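Actibind (PDB 3D3Z) cleaves RNA as a ribonuclease of the T2 family, probably with no strict base specificity and a preference for adenylic acid. Local coordinates at residues Gln82-Leu87 with Asp129-Glu134; Asn74-Leu79 with Ser106-Glu111; Thr117-Ile122 with Gly207-Gly212. All blocks are in the same frame, centred on the assembly; numbering follows the deposited sequence. Where two conformers were deposited one is given.

Interaction 1: residues Gln82-Leu87 with Asp129-Glu134; sequences QNRTEL and DYYAQE. With NAG (2-acetamido-2-deoxy-beta-D-glucopyranose), chain C; NAG (2-acetamido-2-deoxy-beta-D-glucopyranose), chain B.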
# COMPACT_ATOMS: atom_id res chain seq x y z
N GLN A 82 7.16 -6.04 -20.11
CA GLN A 82 5.84 -6.62 -20.01
C GLN A 82 4.79 -5.72 -20.60
O GLN A 82 3.60 -6.02 -20.48
CB GLN A 82 5.53 -6.97 -18.55
CG GLN A 82 6.48 -7.98 -17.99
CD GLN A 82 6.34 -8.26 -16.50
OE1 GLN A 82 5.40 -7.81 -15.85
NE2 GLN A 82 7.30 -8.99 -15.95
N ASN A 83 5.23 -4.66 -21.27
CA ASN A 83 4.37 -3.66 -21.90
C ASN A 83 3.43 -2.96 -20.93
O ASN A 83 2.31 -2.58 -21.30
CB ASN A 83 3.63 -4.28 -23.07
CG ASN A 83 4.56 -5.17 -23.90
OD1 ASN A 83 5.64 -4.71 -24.31
ND2 ASN A 83 4.20 -6.47 -24.03
N ARG A 84 3.86 -2.80 -19.67
CA ARG A 84 3.00 -2.15 -18.67
C ARG A 84 3.33 -0.67 -18.60
O ARG A 84 3.71 -0.11 -17.54
CB ARG A 84 3.16 -2.82 -17.31
CG ARG A 84 2.96 -4.33 -17.38
CD ARG A 84 2.82 -4.87 -16.01
NE ARG A 84 3.02 -6.30 -15.90
CZ ARG A 84 2.16 -7.16 -15.37
NH1 ARG A 84 0.99 -6.76 -14.93
NH2 ARG A 84 2.51 -8.44 -15.29
N THR A 85 3.18 -0.05 -19.76
CA THR A 85 3.56 1.35 -20.00
C THR A 85 2.64 2.34 -19.27
O THR A 85 3.12 3.36 -18.73
CB THR A 85 3.67 1.65 -21.53
OG1 THR A 85 2.43 1.34 -22.17
CG2 THR A 85 4.81 0.87 -22.17
N GLU A 86 1.33 2.09 -19.22
CA GLU A 86 0.43 2.97 -18.48
C GLU A 86 0.67 2.85 -16.97
O GLU A 86 0.58 3.85 -16.24
CB GLU A 86 -1.04 2.72 -18.80
CG GLU A 86 -1.43 3.08 -20.22
CD GLU A 86 -1.74 4.54 -20.45
OE1 GLU A 86 -1.09 5.46 -19.88
OE2 GLU A 86 -2.66 4.76 -21.29
N LEU A 87 0.96 1.63 -16.51
CA LEU A 87 1.29 1.41 -15.13
C LEU A 87 2.56 2.14 -14.71
O LEU A 87 2.57 2.79 -13.66
CB LEU A 87 1.47 -0.09 -14.83
CG LEU A 87 1.98 -0.56 -13.46
CD1 LEU A 87 0.97 -0.19 -12.34
CD2 LEU A 87 2.20 -2.03 -13.49
N ASP A 129 1.14 -20.97 -17.02
CA ASP A 129 1.91 -20.39 -18.09
C ASP A 129 2.67 -19.16 -17.57
O ASP A 129 2.66 -18.11 -18.18
CB ASP A 129 0.98 -19.99 -19.26
CG ASP A 129 0.36 -21.21 -19.95
OD1 ASP A 129 0.67 -22.34 -19.53
OD2 ASP A 129 -0.46 -21.00 -20.85
N TYR A 130 3.37 -19.36 -16.45
CA TYR A 130 4.21 -18.32 -15.83
C TYR A 130 5.26 -17.90 -16.83
O TYR A 130 5.84 -18.75 -17.50
CB TYR A 130 4.94 -18.88 -14.62
CG TYR A 130 5.92 -17.90 -13.99
CD1 TYR A 130 5.44 -16.83 -13.22
CD2 TYR A 130 7.31 -18.05 -14.13
CE1 TYR A 130 6.33 -15.93 -12.61
CE2 TYR A 130 8.20 -17.16 -13.52
CZ TYR A 130 7.70 -16.09 -12.76
OH TYR A 130 8.61 -15.21 -12.21
N TYR A 131 5.50 -16.60 -16.94
CA TYR A 131 6.71 -16.12 -17.62
C TYR A 131 7.62 -15.34 -16.65
O TYR A 131 7.14 -14.75 -15.70
CB TYR A 131 6.37 -15.28 -18.86
CG TYR A 131 5.69 -13.97 -18.58
CD1 TYR A 131 6.43 -12.84 -18.17
CD2 TYR A 131 4.32 -13.83 -18.71
CE1 TYR A 131 5.81 -11.63 -17.89
CE2 TYR A 131 3.71 -12.65 -18.45
CZ TYR A 131 4.45 -11.56 -18.01
OH TYR A 131 3.83 -10.39 -17.77
N ALA A 132 8.92 -15.39 -16.87
CA ALA A 132 9.91 -14.75 -15.99
C ALA A 132 9.47 -13.34 -15.48
O ALA A 132 9.19 -12.41 -16.29
CB ALA A 132 11.26 -14.65 -16.70
N GLN A 133 9.39 -13.21 -14.16
CA GLN A 133 9.05 -11.94 -13.44
C GLN A 133 7.63 -11.44 -13.67
O GLN A 133 7.33 -10.22 -13.39
CB GLN A 133 10.06 -10.83 -13.76
CG GLN A 133 11.49 -11.03 -13.24
CD GLN A 133 12.37 -11.95 -14.08
OE1 GLN A 133 12.40 -11.84 -15.29
NE2 GLN A 133 13.02 -12.89 -13.44
N GLU A 134 6.74 -12.35 -14.11
CA GLU A 134 5.34 -11.99 -14.31
C GLU A 134 4.76 -11.45 -13.00
O GLU A 134 4.01 -10.47 -13.01
CB GLU A 134 4.44 -13.15 -14.77
CG GLU A 134 3.02 -12.76 -15.00
CD GLU A 134 2.18 -13.88 -15.63
OE1 GLU A 134 2.73 -15.01 -15.81
OE2 GLU A 134 1.00 -13.58 -15.88
C1 NAG C . 5.12 -7.32 -24.76
C2 NAG C . 4.82 -8.81 -24.50
C3 NAG C . 5.77 -9.72 -25.29
C4 NAG C . 5.95 -9.25 -26.75
C5 NAG C . 6.12 -7.73 -26.85
C6 NAG C . 6.10 -7.25 -28.29
C7 NAG C . 3.69 -9.16 -22.37
C8 NAG C . 3.75 -9.79 -21.01
N2 NAG C . 4.82 -9.10 -23.07
O3 NAG C . 5.24 -11.03 -25.24
O4 NAG C . 7.09 -9.86 -27.34
O5 NAG C . 5.05 -7.12 -26.17
O6 NAG C . 4.78 -7.38 -28.79
O7 NAG C . 2.64 -8.70 -22.76
C1 NAG B . 17.60 -12.91 -15.48
C2 NAG B . 17.31 -14.37 -15.20
C3 NAG B . 18.48 -15.26 -15.62
C4 NAG B . 18.90 -14.94 -17.05
C5 NAG B . 19.18 -13.45 -17.10
C6 NAG B . 19.71 -12.95 -18.44
C7 NAG B . 15.80 -14.79 -13.34
C8 NAG B . 15.72 -15.05 -11.88
N2 NAG B . 17.03 -14.51 -13.79
O3 NAG B . 18.14 -16.63 -15.48
O4 NAG B . 20.06 -15.69 -17.41
O5 NAG B . 17.94 -12.81 -16.84
O6 NAG B . 18.68 -13.20 -19.38
O7 NAG B . 14.78 -14.84 -14.05
O HOH W 1 9.56 -9.76 -17.45
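The carboxamide of Q82 stands almost upright against the ring of Y131, the two planes 84° apart, and illustrates how a single amide can join two chain segments, each leading into a helix. Its chain runs out extended beyond CG, so that CD arrives in plane at the edge of the ring, 3.5 Å from Y131 OH, while NE2 passes on beside the ring edge to the backbone beyond. There NE2 donates to the carbonyl of Q133, with 2.8 Å between Q82 NE2 and Q133 O and an N-H...O angle of 158°. The acceptor lies close to the amide plane of Q82, yet the donor stands well above the carbonyl plane of Q133. A water takes the other proton of NE2 and donates in turn to A132 O. At the opposite end of the amide, OE1 receives two unlike bonds from R84: NE, 2.8 Å from Q82 OE1, approaches in the carbonyl plane, whereas NH2 comes from well above it. Both ends being engaged, the amide is fixed in rotation. Y131 has its CG between the backbone N and the carbonyl carbon (chi1 67°), and this fold-back places one ring face over E134 CB within its own type II turn. The hydroxyl of Y131 comes within 3.3 Å of C8 on the acetamido group of the sugar attached to N83. Here N83, with positive phi, is the C-prime residue of a Schellman motif ending helix 75-81. R84 and Q133 occupy the N-cap positions of helices 85-94 and 134-147, and a salt bridge from R84 to D138 ties the junction between the first two helices to the first turns of that third one.

Interaction 2: residues Asn74-Leu79 with Ser106-Glu111; sequences NITSIL and SFWEHE. With NAG (2-acetamido-2-deoxy-beta-D-glucopyranose), chain D; D3Z (1-(5-deoxy-beta-L-xylofuranosyl)pyrimidine-2,4(1H,3H)-dione), chain E; PO4 (phosphate ion), chain F.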
# COMPACT_ATOMS: atom_id res chain seq x y z
N ASN A 74 16.05 -3.99 -11.50
CA ASN A 74 15.62 -3.53 -12.79
C ASN A 74 14.12 -3.49 -12.97
O ASN A 74 13.59 -3.91 -14.03
CB ASN A 74 16.24 -4.40 -13.89
CG ASN A 74 15.81 -5.88 -13.80
OD1 ASN A 74 15.25 -6.35 -12.79
ND2 ASN A 74 16.01 -6.60 -14.91
N ILE A 75 13.41 -2.97 -11.97
CA ILE A 75 11.95 -2.92 -12.03
C ILE A 75 11.40 -2.21 -13.23
O ILE A 75 10.44 -2.70 -13.86
CB ILE A 75 11.34 -2.28 -10.70
CG1 ILE A 75 11.72 -3.08 -9.44
CG2 ILE A 75 9.84 -2.05 -10.83
CD1 ILE A 75 11.34 -4.60 -9.40
N THR A 76 11.97 -1.05 -13.57
CA THR A 76 11.51 -0.26 -14.69
C THR A 76 11.61 -1.08 -16.01
O THR A 76 10.72 -1.11 -16.85
CB THR A 76 12.37 1.02 -14.78
OG1 THR A 76 12.11 1.80 -13.60
CG2 THR A 76 12.02 1.86 -16.04
N SER A 77 12.74 -1.74 -16.20
CA SER A 77 12.90 -2.64 -17.33
C SER A 77 11.95 -3.83 -17.35
O SER A 77 11.48 -4.22 -18.42
CB SER A 77 14.31 -3.18 -17.33
OG SER A 77 15.20 -2.09 -17.54
N ILE A 78 11.63 -4.38 -16.17
CA ILE A 78 10.70 -5.51 -16.09
C ILE A 78 9.33 -5.04 -16.55
O ILE A 78 8.68 -5.68 -17.38
CB ILE A 78 10.66 -6.09 -14.69
CG1 ILE A 78 11.95 -6.86 -14.37
CG2 ILE A 78 9.48 -6.97 -14.57
CD1 ILE A 78 12.16 -7.18 -12.96
N LEU A 79 8.91 -3.87 -16.07
CA LEU A 79 7.61 -3.33 -16.45
C LEU A 79 7.54 -3.00 -17.94
O LEU A 79 6.52 -3.27 -18.58
CB LEU A 79 7.22 -2.06 -15.64
CG LEU A 79 7.03 -2.32 -14.10
CD1 LEU A 79 6.72 -1.00 -13.31
CD2 LEU A 79 6.00 -3.38 -13.73
N SER A 106 15.06 2.86 -7.45
CA SER A 106 15.59 2.32 -6.18
C SER A 106 14.45 2.07 -5.20
O SER A 106 14.45 1.07 -4.51
CB SER A 106 16.68 3.20 -5.51
OG SER A 106 16.42 4.60 -5.64
N PHE A 107 13.49 2.97 -5.17
CA PHE A 107 12.33 2.89 -4.24
C PHE A 107 11.47 1.68 -4.60
O PHE A 107 11.06 0.89 -3.72
CB PHE A 107 11.51 4.19 -4.35
CG PHE A 107 10.34 4.30 -3.38
CD1 PHE A 107 10.29 3.65 -2.20
CD2 PHE A 107 9.29 5.13 -3.69
CE1 PHE A 107 9.19 3.79 -1.33
CE2 PHE A 107 8.20 5.30 -2.84
CZ PHE A 107 8.13 4.61 -1.70
N TRP A 108 11.16 1.53 -5.89
CA TRP A 108 10.36 0.38 -6.37
C TRP A 108 11.07 -0.97 -6.15
O TRP A 108 10.48 -1.96 -5.69
CB TRP A 108 9.95 0.59 -7.82
CG TRP A 108 9.23 1.84 -8.08
CD1 TRP A 108 8.39 2.52 -7.21
CD2 TRP A 108 9.16 2.55 -9.33
NE1 TRP A 108 7.86 3.63 -7.83
CE2 TRP A 108 8.29 3.66 -9.13
CE3 TRP A 108 9.74 2.35 -10.60
CZ2 TRP A 108 8.04 4.56 -10.11
CZ3 TRP A 108 9.47 3.28 -11.60
CH2 TRP A 108 8.62 4.36 -11.35
N GLU A 109 12.38 -0.98 -6.44
CA GLU A 109 13.22 -2.13 -6.04
C GLU A 109 13.04 -2.44 -4.58
O GLU A 109 12.81 -3.59 -4.18
CB GLU A 109 14.70 -1.86 -6.30
CG GLU A 109 15.09 -1.86 -7.78
CD GLU A 109 16.49 -1.32 -8.01
OE1 GLU A 109 17.22 -1.27 -7.01
OE2 GLU A 109 16.84 -0.92 -9.15
N HIS A 110 13.19 -1.43 -3.75
CA HIS A 110 13.05 -1.62 -2.28
C HIS A 110 11.73 -2.25 -1.89
O HIS A 110 11.67 -3.24 -1.13
CB HIS A 110 13.27 -0.28 -1.54
CG HIS A 110 13.02 -0.37 -0.07
ND1 HIS A 110 13.89 -1.00 0.79
CD2 HIS A 110 11.98 0.06 0.69
CE1 HIS A 110 13.40 -0.98 2.02
NE2 HIS A 110 12.25 -0.31 1.99
N GLU A 111 10.63 -1.69 -2.39
CA GLU A 111 9.34 -2.24 -2.05
C GLU A 111 9.12 -3.70 -2.49
O GLU A 111 8.66 -4.52 -1.70
CB GLU A 111 8.23 -1.34 -2.55
CG GLU A 111 8.20 0.02 -1.74
CD GLU A 111 8.02 -0.14 -0.23
OE1 GLU A 111 7.16 -0.96 0.14
OE2 GLU A 111 8.72 0.56 0.57
C1 NAG D . 15.86 -8.04 -14.82
C2 NAG D . 15.78 -8.64 -16.25
C3 NAG D . 15.67 -10.16 -16.14
C4 NAG D . 16.74 -10.72 -15.25
C5 NAG D . 16.70 -10.02 -13.88
C6 NAG D . 17.71 -10.56 -12.87
C7 NAG D . 14.66 -7.22 -17.90
C8 NAG D . 13.43 -6.86 -18.69
N2 NAG D . 14.61 -8.17 -16.97
O3 NAG D . 15.70 -10.74 -17.44
O4 NAG D . 16.45 -12.09 -15.16
O5 NAG D . 16.89 -8.63 -14.08
O6 NAG D . 19.01 -10.50 -13.42
O7 NAG D . 15.70 -6.60 -18.14
N1 D3Z E . 11.08 7.09 0.93
C2 D3Z E . 11.40 7.11 -0.45
N3 D3Z E . 10.58 7.72 -1.30
C4 D3Z E . 9.45 8.30 -0.90
C5 D3Z E . 9.13 8.28 0.44
C6 D3Z E . 9.97 7.67 1.36
O2 D3Z E . 12.44 6.57 -0.88
O4 D3Z E . 8.67 8.89 -1.68
C1' D3Z E . 11.94 6.43 1.87
C2' D3Z E . 12.69 5.38 1.08
O2' D3Z E . 14.08 5.74 0.99
C3' D3Z E . 12.41 4.05 1.76
C4' D3Z E . 11.52 4.35 2.96
O3' D3Z E . 11.72 3.18 0.88
O4' D3Z E . 11.16 5.74 2.87
C5' D3Z E . 10.32 3.42 2.95
P PO4 F . 9.22 0.18 4.12
O1 PO4 F . 9.20 -1.08 4.99
O2 PO4 F . 8.58 1.26 4.95
O3 PO4 F . 8.51 -0.10 2.81
O4 PO4 F . 10.69 0.36 3.84
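W108, I75 and E109 give up most of the surface in this contact, a worked case of two helices meeting almost at right angles. The short axes of 75-79 and 106-111 make an angle of 83° and approach to 10.2 Å. I75 points at the second helix and divides its branches. With chi1 at -60°, CG1 sits beside its own backbone N and lies 3.7 Å from E109 N, while CG2, beside the carbonyl carbon, meets W108 CB at 4.0 Å. E109 touches with its CG, 3.9 Å from I75 CG1. W108 presents its indole edge to T76, whose OG1 lies near the ring plane, 3.6 Å from W108 CZ3; that hydroxyl is hydrogen-bonded to E105, and the indole NE1 to the carbonyl of W95. No hydrogen bond joins the two segments themselves. On the other side of helix 104-116, F107 lays one ring face against N3 of the bound uracil nucleoside, and H110 NE2 donates to a phosphate oxygen in a nearly straight bond, 170° at the hydrogen. F107, H110 and E111 line the nucleoside pocket, consistent with the catalytic cleft of RNase T2 enzymes; E111 is probably catalytic.

Interaction 3: residues Thr117-Ile122 with Gly207-Gly212; sequences TCINTI and GSAIGG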
# COMPACT_ATOMS: atom_id res chain seq x y z
N THR A 117 8.32 -9.87 -2.10
CA THR A 117 8.90 -11.22 -2.03
C THR A 117 8.38 -12.01 -0.86
O THR A 117 8.56 -13.25 -0.83
CB THR A 117 10.49 -11.25 -1.96
OG1 THR A 117 10.93 -10.62 -0.78
CG2 THR A 117 11.14 -10.59 -3.15
N CYS A 118 7.69 -11.32 0.06
CA CYS A 118 7.13 -11.92 1.26
C CYS A 118 5.64 -12.25 1.14
O CYS A 118 5.03 -12.72 2.10
CB CYS A 118 7.43 -10.99 2.47
SG CYS A 118 9.17 -10.90 2.89
N ILE A 119 5.03 -11.95 -0.00
CA ILE A 119 3.62 -12.28 -0.23
C ILE A 119 3.60 -13.73 -0.81
O ILE A 119 3.94 -13.98 -1.98
CB ILE A 119 2.98 -11.25 -1.14
CG1 ILE A 119 3.14 -9.85 -0.52
CG2 ILE A 119 1.50 -11.58 -1.40
CD1 ILE A 119 2.58 -8.71 -1.36
N ASN A 120 3.24 -14.69 0.04
CA ASN A 120 3.36 -16.09 -0.35
C ASN A 120 2.52 -16.47 -1.57
O ASN A 120 2.93 -17.34 -2.35
CB ASN A 120 3.07 -17.03 0.83
CG ASN A 120 1.62 -17.07 1.17
OD1 ASN A 120 1.07 -16.08 1.61
ND2 ASN A 120 0.96 -18.18 0.88
N THR A 121 1.38 -15.81 -1.78
CA THR A 121 0.44 -16.17 -2.84
C THR A 121 0.83 -15.62 -4.25
O THR A 121 0.13 -15.89 -5.22
CB THR A 121 -0.98 -15.71 -2.51
OG1 THR A 121 -0.96 -14.29 -2.30
CG2 THR A 121 -1.56 -16.44 -1.25
N ILE A 122 2.00 -14.97 -4.33
CA ILE A 122 2.52 -14.26 -5.53
C ILE A 122 3.58 -15.09 -6.26
O ILE A 122 4.04 -14.73 -7.33
CB ILE A 122 3.18 -12.89 -5.09
CG1 ILE A 122 2.11 -11.97 -4.50
CG2 ILE A 122 3.92 -12.20 -6.23
CD1 ILE A 122 2.43 -10.47 -4.55
N GLY A 207 -8.52 -15.54 -0.99
CA GLY A 207 -7.82 -15.93 -2.20
C GLY A 207 -6.39 -15.42 -2.30
O GLY A 207 -5.63 -15.37 -1.32
N SER A 208 -6.02 -15.09 -3.52
CA SER A 208 -4.67 -14.64 -3.80
C SER A 208 -4.54 -13.15 -3.54
O SER A 208 -5.50 -12.42 -3.68
CB SER A 208 -4.32 -14.91 -5.27
OG SER A 208 -3.00 -14.50 -5.58
N ALA A 209 -3.34 -12.72 -3.17
CA ALA A 209 -3.03 -11.29 -3.08
C ALA A 209 -3.17 -10.62 -4.42
O ALA A 209 -3.42 -9.43 -4.45
CB ALA A 209 -1.62 -11.03 -2.52
N ILE A 210 -2.99 -11.38 -5.53
CA ILE A 210 -3.30 -10.86 -6.86
C ILE A 210 -4.69 -11.29 -7.31
O ILE A 210 -4.90 -12.43 -7.65
CB ILE A 210 -2.28 -11.33 -7.97
CG1 ILE A 210 -0.83 -11.14 -7.49
CG2 ILE A 210 -2.61 -10.66 -9.30
CD1 ILE A 210 -0.31 -9.72 -7.49
N GLY A 211 -5.62 -10.36 -7.28
CA GLY A 211 -6.98 -10.62 -7.72
C GLY A 211 -7.94 -11.15 -6.67
O GLY A 211 -9.13 -11.29 -6.96
N GLY A 212 -7.46 -11.43 -5.46
CA GLY A 212 -8.35 -11.83 -4.39
C GLY A 212 -9.17 -10.68 -3.85
O GLY A 212 -9.08 -9.53 -4.31
O HOH W 2 -2.08 -16.98 -5.90
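T121 and A209 join two loops through one hydrogen bond set among methyl contacts, an economical example of how irregular backbone is fastened inside a protein. The amide of A209 donates to the threonine hydroxyl, with A209 N and T121 OG1 3.0 Å apart and an angle of 164° at the hydrogen. The chi1 of T121, 58°, sets OG1 between the backbone N and the carbonyl carbon, turned to the opposite loop, and N24 OD1 is its second polar partner. A209 also directs its methyl at the 117-122 loop. Its CB touches I119 CG2 at 3.4 Å, tighter than usual for two carbons. In one of its two conformers I122 adds to this packing, with CG1 4.3 Å from A209 CB; its side chain then crosses that of I210 at about a right angle, and I122 CD1 meets I210 CD1 at 4.1 Å. On the polar flank a water lies 2.6 Å from T121 O and 2.7 Å from S208 OG, bridging the loops. Support also comes from within each segment. S208 OG accepts from the amide of I210 in an ST turn, 3.1 Å from S208 OG to I210 N, which orients the backbone that presents A209. In the other loop, the amide of I122 bonds to I119 O. Behind these, in the second shell, a disulfide from C118 to C66 anchors the start of the segment. The 207-212 loop connects strand 195-206 to strand 213-216, an antiparallel pair of the sheet, while 117-122 follows helix 104-116. Helix 134-147 borders both, F139 meeting I119 and Q142 meeting I210, and P55 of strand 49-56 also packs on I119.

In the fold
Burial and chemistry change together across the three contacts. Interaction 3 is the buried one, where isoleucine and alanine methyls flank a single cross-loop bond next to the sheet; interactions 1 and 2 are partly buried and carry N-linked sugars. Interaction 1 relies on polar grips around an amide, whereas interaction 2 is helix packing without a cross-segment hydrogen bond. Those two touch directly: helix 75-81 starts in interaction 2 and ends at interaction 1, where R84 N lies 2.9 Å from L79 O, a probable hydrogen bond, and Q133 packs on I78. Interaction 3 touches neither, but helix 134-147 supplies neighbours to all three, and helix 104-116 leads from interaction 2 towards interaction 3.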